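Local atomic coordinates of metazoan TIR-STING fusion (Crassostrea gigas, PDB entry 6WT6), a protein that joins a TIR domain and a STING-type ligand-binding domain in one polypeptide and pairs with a second copy of itself. Residues Y37-D40 with A41-H45; L175-G178 with F179-Y183; E290-A293 with T294-L297; M342-L345 with I346-I350. All coordinates share one frame; numbering follows the deposited sequence.

Contact 1. Residues Y37-D40 with A41-H45; sequences YCAD and ADTSH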
loop_
_atom_site.group_PDB
_atom_site.type_symbol
_atom_site.label_atom_id
_atom_site.label_comp_id
_atom_site.label_asym_id
_atom_site.label_seq_id
_atom_site.Cartn_x
_atom_site.Cartn_y
_atom_site.Cartn_z
ATOM N N TYR A 37 8.330 24.262 7.438
ATOM C CA TYR A 37 7.755 25.571 7.179
ATOM C C TYR A 37 7.895 25.900 5.701
ATOM O O TYR A 37 8.750 25.354 5.000
ATOM C CB TYR A 37 8.423 26.657 8.031
ATOM C CG TYR A 37 9.899 26.842 7.747
ATOM C CD1 TYR A 37 10.845 25.965 8.269
ATOM C CD2 TYR A 37 10.350 27.898 6.967
ATOM C CE1 TYR A 37 12.195 26.131 8.011
ATOM C CE2 TYR A 37 11.693 28.074 6.707
ATOM C CZ TYR A 37 12.612 27.191 7.228
ATOM O OH TYR A 37 13.952 27.368 6.970
ATOM N N CYS A 38 7.028 26.797 5.232
ATOM C CA CYS A 38 7.157 27.348 3.889
ATOM C C CYS A 38 8.168 28.487 3.918
ATOM O O CYS A 38 7.946 29.501 4.587
ATOM C CB CYS A 38 5.809 27.842 3.369
ATOM S SG CYS A 38 5.919 28.719 1.787
ATOM N N ALA A 39 9.277 28.319 3.195
ATOM C CA ALA A 39 10.329 29.329 3.212
ATOM C C ALA A 39 9.884 30.646 2.585
ATOM O O ALA A 39 10.482 31.688 2.873
ATOM C CB ALA A 39 11.572 28.793 2.504
ATOM N N ASP A 40 8.845 30.624 1.746
ATOM C CA ASP A 40 8.360 31.846 1.112
ATOM C C ASP A 40 7.603 32.740 2.086
ATOM O O ASP A 40 7.668 33.969 1.963
ATOM C CB ASP A 40 7.469 31.516 -0.089
ATOM C CG ASP A 40 8.220 30.786 -1.190
ATOM O OD1 ASP A 40 9.443 30.979 -1.307
ATOM O OD2 ASP A 40 7.576 30.021 -1.941
ATOM N N ALA A 41 6.883 32.167 3.051
ATOM C CA ALA A 41 6.048 32.956 3.950
ATOM C C ALA A 41 6.569 32.941 5.383
ATOM O O ALA A 41 7.080 33.959 5.863
ATOM C CB ALA A 41 4.604 32.463 3.889
ATOM N N ASP A 42 6.441 31.812 6.087
ATOM C CA ASP A 42 6.624 31.759 7.532
ATOM C C ASP A 42 8.055 31.457 7.959
ATOM O O ASP A 42 8.253 30.747 8.956
ATOM C CB ASP A 42 5.689 30.719 8.150
ATOM C CG ASP A 42 4.234 31.030 7.921
ATOM O OD1 ASP A 42 3.920 32.179 7.553
ATOM O OD2 ASP A 42 3.412 30.118 8.131
ATOM N N THR A 43 9.057 31.964 7.250
ATOM C CA THR A 43 10.428 31.745 7.698
ATOM C C THR A 43 10.699 32.459 9.019
ATOM O O THR A 43 11.341 31.898 9.916
ATOM C CB THR A 43 11.400 32.206 6.619
ATOM O OG1 THR A 43 11.218 31.404 5.452
ATOM C CG2 THR A 43 12.838 32.069 7.093
ATOM N N SER A 44 10.206 33.691 9.163
ATOM C CA SER A 44 10.389 34.420 10.414
ATOM C C SER A 44 9.701 33.705 11.572
ATOM O O SER A 44 10.282 33.544 12.651
ATOM C CB SER A 44 9.862 35.846 10.267
ATOM O OG SER A 44 9.860 36.509 11.517
ATOM N N HIS A 45 8.456 33.267 11.361
ATOM C CA HIS A 45 7.726 32.562 12.410
ATOM C C HIS A 45 8.432 31.269 12.801
ATOM O O HIS A 45 8.463 30.902 13.982
ATOM C CB HIS A 45 6.297 32.261 11.954
ATOM C CG HIS A 45 5.490 33.481 11.640
ATOM N ND1 HIS A 45 5.537 34.109 10.414
ATOM C CD2 HIS A 45 4.612 34.186 12.391
ATOM C CE1 HIS A 45 4.726 35.152 10.424
ATOM N NE2 HIS A 45 4.152 35.222 11.612
#
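Thr-43 reaches back to Ala-39 and Tyr-37 in a local turn contact where strand 31-36 of the TIR domain gives way to helix 43-56, the connection between the first strand and first helix of this parallel alpha/beta fold. Its hydroxyl donates to the carbonyl of Ala-39, OG1 to O 2.7 Å, approaching 33° from the carbonyl plane. The Thr-43 torsion sets this up: with chi1 at -64°, OG1 lies beside the residue's own backbone N, from where it reaches Ala-39 O. The same OG1 sits at the edge of the Tyr-37 ring, 3.6 Å from CE2. Phe-62 stacks on that ring, and Glu-64 N is hydrogen-bonded to its hydroxyl.

Next to it in the chain, Cys-38 O takes a bond from Ala-41 N (3.3 Å), closing a beta turn, and a weak one from Asp-42 N (3.1 Å). Asp-42 stands at the N-cap position, yet its carboxylate turns to Ser-92 and, weakly, to Ser-95 instead of capping. The chemistry implies a helix start held by a threonine hydroxyl and a shared backbone carbonyl, with the aspartate spent on tying the turn to a neighbouring part of the domain.

Contact 2. Residues L175-G178 with F179-Y183; sequences LAHG and FAWGY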
loop_
_atom_site.group_PDB
_atom_site.type_symbol
_atom_site.label_atom_id
_atom_site.label_comp_id
_atom_site.label_asym_id
_atom_site.label_seq_id
_atom_site.Cartn_x
_atom_site.Cartn_y
_atom_site.Cartn_z
ATOM N N LEU A 175 -2.781 -1.289 3.557
ATOM C CA LEU A 175 -1.916 -1.990 2.617
ATOM C C LEU A 175 -2.567 -2.215 1.258
ATOM O O LEU A 175 -1.861 -2.566 0.303
ATOM C CB LEU A 175 -1.495 -3.355 3.199
ATOM C CG LEU A 175 -0.752 -3.367 4.537
ATOM C CD1 LEU A 175 -0.743 -4.762 5.150
ATOM C CD2 LEU A 175 0.671 -2.859 4.347
ATOM N N ALA A 176 -3.883 -2.002 1.147
ATOM C CA ALA A 176 -4.627 -2.418 -0.039
ATOM C C ALA A 176 -4.043 -1.829 -1.320
ATOM O O ALA A 176 -3.740 -2.558 -2.272
ATOM C CB ALA A 176 -6.099 -2.025 0.106
ATOM N N HIS A 177 -3.870 -0.507 -1.360
ATOM C CA HIS A 177 -3.547 0.148 -2.623
ATOM C C HIS A 177 -2.131 -0.174 -3.081
ATOM O O HIS A 177 -1.899 -0.404 -4.273
ATOM C CB HIS A 177 -3.758 1.656 -2.498
ATOM C CG HIS A 177 -5.201 2.052 -2.480
ATOM N ND1 HIS A 177 -5.843 2.573 -3.583
ATOM C CD2 HIS A 177 -6.135 1.967 -1.504
ATOM C CE1 HIS A 177 -7.107 2.810 -3.279
ATOM N NE2 HIS A 177 -7.311 2.450 -2.025
ATOM N N GLY A 178 -1.173 -0.196 -2.156
ATOM C CA GLY A 178 0.179 -0.573 -2.531
ATOM C C GLY A 178 0.257 -1.999 -3.039
ATOM O O GLY A 178 0.871 -2.271 -4.073
ATOM N N PHE A 179 -0.376 -2.930 -2.317
ATOM C CA PHE A 179 -0.414 -4.321 -2.758
ATOM C C PHE A 179 -1.092 -4.445 -4.117
ATOM O O PHE A 179 -0.544 -5.058 -5.041
ATOM C CB PHE A 179 -1.140 -5.191 -1.723
ATOM C CG PHE A 179 -0.315 -5.526 -0.502
ATOM C CD1 PHE A 179 1.015 -5.153 -0.413
ATOM C CD2 PHE A 179 -0.875 -6.235 0.549
ATOM C CE1 PHE A 179 1.764 -5.466 0.713
ATOM C CE2 PHE A 179 -0.126 -6.554 1.674
ATOM C CZ PHE A 179 1.193 -6.168 1.754
ATOM N N ALA A 180 -2.287 -3.859 -4.258
ATOM C CA ALA A 180 -3.093 -4.069 -5.458
ATOM C C ALA A 180 -2.446 -3.444 -6.692
ATOM O O ALA A 180 -2.301 -4.104 -7.727
ATOM C CB ALA A 180 -4.502 -3.510 -5.250
ATOM N N TRP A 181 -2.061 -2.169 -6.609
ATOM C CA TRP A 181 -1.439 -1.523 -7.765
ATOM C C TRP A 181 -0.096 -2.164 -8.104
ATOM O O TRP A 181 0.244 -2.317 -9.282
ATOM C CB TRP A 181 -1.271 -0.024 -7.515
ATOM C CG TRP A 181 -2.556 0.747 -7.622
ATOM C CD1 TRP A 181 -3.278 1.281 -6.596
ATOM C CD2 TRP A 181 -3.272 1.060 -8.823
ATOM N NE1 TRP A 181 -4.397 1.913 -7.083
ATOM C CE2 TRP A 181 -4.418 1.792 -8.447
ATOM C CE3 TRP A 181 -3.054 0.796 -10.180
ATOM C CZ2 TRP A 181 -5.343 2.262 -9.377
ATOM C CZ3 TRP A 181 -3.976 1.264 -11.102
ATOM C CH2 TRP A 181 -5.104 1.990 -10.696
ATOM N N GLY A 182 0.671 -2.562 -7.085
ATOM C CA GLY A 182 1.934 -3.239 -7.343
ATOM C C GLY A 182 1.752 -4.608 -7.974
ATOM O O GLY A 182 2.546 -5.022 -8.823
ATOM N N TYR A 183 0.710 -5.332 -7.564
ATOM C CA TYR A 183 0.427 -6.638 -8.154
ATOM C C TYR A 183 -0.129 -6.488 -9.563
ATOM O O TYR A 183 0.179 -7.299 -10.446
ATOM C CB TYR A 183 -0.539 -7.406 -7.245
ATOM C CG TYR A 183 -0.846 -8.840 -7.633
ATOM C CD1 TYR A 183 0.166 -9.740 -7.947
ATOM C CD2 TYR A 183 -2.155 -9.308 -7.624
ATOM C CE1 TYR A 183 -0.124 -11.060 -8.276
ATOM C CE2 TYR A 183 -2.455 -10.618 -7.947
ATOM C CZ TYR A 183 -1.443 -11.488 -8.271
ATOM O OH TYR A 183 -1.767 -12.786 -8.592
#
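Phe-179 lies alongside Leu-175, one helical turn earlier, and its side chain meets that residue along most of its length. CB starts 3.4 Å from Leu-175 O, and CG is equally near that oxygen. At the next step both CD1 and CD2 stay within 4 Å of Leu-175 O; what sets CD2 apart is that it also comes within 4.0 Å of Leu-175 CB. CE2 comes to 3.8 Å from Leu-175 CB and 4.0 Å from its CD1, and CZ at the tip touches the same two carbons more distantly. Leu-175 CB stands over one ring face, offset toward the rim and 22° off the normal through the centroid, a CH-pi contact. The Phe-179 chi1 of -77° turns the ring back along the helix, toward the preceding turn.

This stretch runs into the first turns of helix 176-204 of the STING ligand-binding domain, and this end of the helix packs against the second subunit. Phe-179 touches Gly-178 of that subunit, and Leu-175 touches its Trp-181. Within the chain, Phe-309 and Met-286 also lie against the phenylalanine. Gly-178 and Gly-182 have the spacing of a GxxxG sequence, and Gly-182 N bonds Gly-178 O.

His-177 and Trp-181 repeat the side-by-side pattern on another flank. Their rings meet rim to rim, planes 28° apart, with ND1 of His-177 3.8 Å from NE1 of Trp-181. Trp-181 CD1 also approaches His-177 O at 3.2 Å, and His-177 NE2 has a weak hydrogen bond to Asp-110 of the second subunit.

Contact 3. Residues E290-A293 with T294-L297; sequences EQNA and TTGL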
loop_
_atom_site.group_PDB
_atom_site.type_symbol
_atom_site.label_atom_id
_atom_site.label_comp_id
_atom_site.label_asym_id
_atom_site.label_seq_id
_atom_site.Cartn_x
_atom_site.Cartn_y
_atom_site.Cartn_z
ATOM N N GLU A 290 1.437 -10.598 10.626
ATOM C CA GLU A 290 0.695 -11.071 11.792
ATOM C C GLU A 290 1.586 -11.904 12.704
ATOM O O GLU A 290 1.596 -11.718 13.926
ATOM C CB GLU A 290 -0.520 -11.885 11.342
ATOM C CG GLU A 290 -1.275 -12.569 12.480
ATOM C CD GLU A 290 -2.180 -13.693 11.998
ATOM O OE1 GLU A 290 -1.745 -14.487 11.136
ATOM O OE2 GLU A 290 -3.330 -13.779 12.479
ATOM N N GLN A 291 2.356 -12.823 12.120
ATOM C CA GLN A 291 3.220 -13.695 12.905
ATOM C C GLN A 291 4.382 -12.950 13.546
ATOM O O GLN A 291 4.995 -13.474 14.480
ATOM C CB GLN A 291 3.746 -14.828 12.026
ATOM C CG GLN A 291 2.660 -15.777 11.580
ATOM C CD GLN A 291 1.782 -16.215 12.743
ATOM O OE1 GLN A 291 2.243 -16.889 13.668
ATOM N NE2 GLN A 291 0.515 -15.810 12.712
ATOM N N ASN A 292 4.700 -11.751 13.074
ATOM C CA ASN A 292 5.812 -10.992 13.627
ATOM C C ASN A 292 5.336 -10.218 14.850
ATOM O O ASN A 292 4.378 -9.441 14.766
ATOM C CB ASN A 292 6.387 -10.048 12.576
ATOM C CG ASN A 292 7.786 -9.584 12.918
ATOM O OD1 ASN A 292 7.983 -8.801 13.846
ATOM N ND2 ASN A 292 8.770 -10.065 12.162
ATOM N N ALA A 293 6.004 -10.428 15.985
ATOM C CA ALA A 293 5.605 -9.743 17.208
ATOM C C ALA A 293 5.914 -8.254 17.144
ATOM O O ALA A 293 5.197 -7.447 17.747
ATOM C CB ALA A 293 6.293 -10.383 18.414
ATOM N N THR A 294 6.965 -7.873 16.413
ATOM C CA THR A 294 7.314 -6.463 16.272
ATOM C C THR A 294 6.295 -5.709 15.426
ATOM O O THR A 294 6.054 -4.519 15.660
ATOM C CB THR A 294 8.707 -6.328 15.654
ATOM O OG1 THR A 294 9.638 -7.142 16.378
ATOM C CG2 THR A 294 9.174 -4.877 15.676
ATOM N N THR A 295 5.687 -6.380 14.451
ATOM C CA THR A 295 4.794 -5.722 13.507
ATOM C C THR A 295 3.413 -5.526 14.119
ATOM O O THR A 295 2.858 -6.443 14.731
ATOM C CB THR A 295 4.683 -6.543 12.225
ATOM O OG1 THR A 295 5.997 -6.831 11.730
ATOM C CG2 THR A 295 3.913 -5.777 11.172
ATOM N N GLY A 296 2.858 -4.331 13.940
ATOM C CA GLY A 296 1.557 -4.015 14.493
ATOM C C GLY A 296 0.398 -4.462 13.626
ATOM O O GLY A 296 -0.368 -3.630 13.130
ATOM N N LEU A 297 0.263 -5.773 13.432
ATOM C CA LEU A 297 -0.861 -6.348 12.704
ATOM C C LEU A 297 -1.283 -7.631 13.398
ATOM O O LEU A 297 -0.461 -8.528 13.606
ATOM C CB LEU A 297 -0.507 -6.647 11.243
ATOM C CG LEU A 297 -1.668 -7.120 10.359
ATOM C CD1 LEU A 297 -2.363 -5.937 9.701
ATOM C CD2 LEU A 297 -1.195 -8.114 9.309
HETATM O O HOH W 1 1.979 -9.050 14.478
#
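Asn-292 presents its flat carboxamide to Thr-294 and Thr-295, which meet it in different ways. Above the amide plane, offset toward its CB end, stands the hydroxyl of Thr-295, with OG1 3.5 Å from Asn-292 CG and 3.3 Å from its CB; the two side chains are crossed at about a right angle. The oxygen end of the amide points into the turn instead: OD1 accepts a weak bond from Thr-294 N at 2.9 Å and a second weak and longer one from Thr-295 N at 3.4 Å. Thr-294 runs alongside, its CB 3.1 Å from the same oxygen. A chi1 of -161° places Asn-292 CG beside the carbonyl carbon, which brings the amide over the chain that follows.

The bond from OD1 to the backbone N two residues on is that of an Asx turn, here combined with a beta turn in which Thr-295 N weakly bonds Asn-292 O. Together they reverse the chain after helix 284-291, where Asn-292 is the first residue to leave helical geometry, and lead it toward helix 299-319 of the STING ligand-binding domain. An inverse gamma turn centred on Gly-296 follows.

Leu-297 then comes back beside Glu-290, whose CA-H points almost straight at Leu-297 O, CA to O 3.3 Å. A water sits between Asn-292 O and Leu-297 O, but its distances are short and its details doubtful. Glu-290 sends its carboxylate onward, to a salt bridge with Lys-302 and a hydrogen bond with Thr-299. Thr-295 OG1 is hydrogen-bonded to the hydroxyl of Tyr-185 of the second subunit.

Contact 4. Residues M342-L345 with I346-I350; sequences MPRL and ICNEI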
loop_
_atom_site.group_PDB
_atom_site.type_symbol
_atom_site.label_atom_id
_atom_site.label_comp_id
_atom_site.label_asym_id
_atom_site.label_seq_id
_atom_site.Cartn_x
_atom_site.Cartn_y
_atom_site.Cartn_z
ATOM N N MET A 342 -10.382 -29.450 -1.304
ATOM C CA MET A 342 -9.858 -28.479 -2.260
ATOM C C MET A 342 -10.181 -28.889 -3.696
ATOM O O MET A 342 -10.577 -28.030 -4.494
ATOM C CB MET A 342 -8.349 -28.283 -2.076
ATOM C CG MET A 342 -7.751 -27.223 -2.984
ATOM S SD MET A 342 -8.283 -25.561 -2.538
ATOM C CE MET A 342 -7.747 -25.514 -0.834
ATOM N N PRO A 343 -10.029 -30.165 -4.080
ATOM C CA PRO A 343 -10.501 -30.567 -5.417
ATOM C C PRO A 343 -11.955 -30.225 -5.704
ATOM O O PRO A 343 -12.267 -29.781 -6.817
ATOM C CB PRO A 343 -10.262 -32.082 -5.417
ATOM C CG PRO A 343 -9.056 -32.240 -4.582
ATOM C CD PRO A 343 -9.216 -31.236 -3.466
ATOM N N ARG A 344 -12.860 -30.421 -4.739
ATOM C CA ARG A 344 -14.267 -30.128 -4.994
ATOM C C ARG A 344 -14.513 -28.632 -5.126
ATOM O O ARG A 344 -15.384 -28.212 -5.898
ATOM C CB ARG A 344 -15.146 -30.713 -3.889
ATOM C CG ARG A 344 -16.637 -30.513 -4.123
ATOM C CD ARG A 344 -17.479 -31.348 -3.169
ATOM N NE ARG A 344 -17.282 -32.782 -3.370
ATOM C CZ ARG A 344 -16.547 -33.555 -2.577
ATOM N NH1 ARG A 344 -15.937 -33.036 -1.518
ATOM N NH2 ARG A 344 -16.423 -34.850 -2.840
ATOM N N LEU A 345 -13.762 -27.816 -4.388
ATOM C CA LEU A 345 -13.903 -26.372 -4.511
ATOM C C LEU A 345 -13.475 -25.895 -5.895
ATOM O O LEU A 345 -14.164 -25.084 -6.524
ATOM C CB LEU A 345 -13.088 -25.679 -3.422
ATOM C CG LEU A 345 -12.906 -24.175 -3.629
ATOM C CD1 LEU A 345 -14.249 -23.464 -3.547
ATOM C CD2 LEU A 345 -11.925 -23.614 -2.615
ATOM N N ILE A 346 -12.342 -26.400 -6.391
ATOM C CA ILE A 346 -11.820 -25.942 -7.677
ATOM C C ILE A 346 -12.720 -26.402 -8.821
ATOM O O ILE A 346 -13.004 -25.632 -9.746
ATOM C CB ILE A 346 -10.371 -26.422 -7.871
ATOM C CG1 ILE A 346 -9.469 -25.871 -6.765
ATOM C CG2 ILE A 346 -9.850 -25.995 -9.237
ATOM C CD1 ILE A 346 -8.032 -26.365 -6.840
ATOM N N CYS A 347 -13.176 -27.661 -8.781
ATOM C CA CYS A 347 -14.106 -28.151 -9.798
ATOM C C CYS A 347 -15.368 -27.304 -9.845
ATOM O O CYS A 347 -15.913 -27.045 -10.923
ATOM C CB CYS A 347 -14.471 -29.611 -9.535
ATOM S SG CYS A 347 -13.214 -30.809 -9.993
ATOM N N ASN A 348 -15.850 -26.868 -8.683
ATOM C CA ASN A 348 -17.006 -25.982 -8.664
ATOM C C ASN A 348 -16.698 -24.661 -9.359
ATOM O O ASN A 348 -17.525 -24.147 -10.119
ATOM C CB ASN A 348 -17.460 -25.741 -7.226
ATOM C CG ASN A 348 -18.553 -26.694 -6.793
ATOM O OD1 ASN A 348 -19.715 -26.530 -7.169
ATOM N ND2 ASN A 348 -18.194 -27.686 -5.988
ATOM N N GLU A 349 -15.512 -24.096 -9.116
ATOM C CA GLU A 349 -15.172 -22.819 -9.737
ATOM C C GLU A 349 -14.940 -22.969 -11.233
ATOM O O GLU A 349 -15.350 -22.105 -12.014
ATOM C CB GLU A 349 -13.947 -22.207 -9.060
ATOM C CG GLU A 349 -14.271 -21.397 -7.815
ATOM C CD GLU A 349 -15.131 -20.177 -8.108
ATOM O OE1 GLU A 349 -15.218 -19.755 -9.285
ATOM O OE2 GLU A 349 -15.726 -19.636 -7.152
ATOM N N ILE A 350 -14.286 -24.054 -11.651
ATOM C CA ILE A 350 -14.028 -24.269 -13.073
ATOM C C ILE A 350 -15.337 -24.397 -13.841
ATOM O O ILE A 350 -15.505 -23.809 -14.917
ATOM C CB ILE A 350 -13.136 -25.508 -13.273
ATOM C CG1 ILE A 350 -11.739 -25.269 -12.695
ATOM C CG2 ILE A 350 -13.052 -25.874 -14.747
ATOM C CD1 ILE A 350 -10.828 -26.467 -12.817
#
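Met-342 to Leu-345 and Ile-346 to Glu-349 are joined by consecutive i to i+4 backbone bonds within helix 341-356 of the STING ligand-binding domain. Ile-346 N bonds Met-342 O at 3.1 Å, Cys-347 N bonds Pro-343 O at 3.0 Å, and Glu-349 N bonds Leu-345 O in the same manner.

The carbonyl of Arg-344 differs, for it receives two donors from one residue. Asn-348 N comes at 3.1 Å and Asn-348 ND2 at 2.9 Å, the second with an N-H...O angle of 157°; they approach from opposite faces of the carbonyl plane. To reach back, the asparagine takes a chi1 of -94°, well away from a staggered value. Its amide then runs beside the Arg-344 chain, with ND2 3.7 Å from CG, while the amide and guanidinium planes stand 61° apart. The guanidinium itself has a long, weak ion pair with Asp-268.

On the buried flank Met-342 and Ile-346 meet at CG and CD1, 4.0 Å apart, and Ile-346 CG1 leans over Met-342 O at 3.3 Å. Phe-275 of strand 272-279 packs against Ile-346, and Tyr-332 of strand 327-332 against Met-342, so this flank faces the mixed sheet. The chemistry implies a two-sided helix: apolar packing toward the sheet, and on the exposed flank an amide that adds a second bond to an already bonded carbonyl, a bond that would be expected to restrict rotation of the asparagine amide.

In the fold
All four contacts are local, two at turns and two along helices, met in series from the N terminus; none encloses or crosses another. Contact 1 closes the turn between strand 31-36 and helix 43-56 in the TIR domain, its centre about 36 Å from that of contact 2. The remaining three belong to the STING ligand-binding domain. Contact 2 lies at the N-terminal end of helix 176-204, and contact 3 turns the chain between helices 284-291 and 299-319; their nearest atoms are about 5 Å apart, and both touch the second subunit. Contact 4, within helix 341-356, packs on the mixed sheet and lies across the chain's centre from contact 1, about 63 Å between centres.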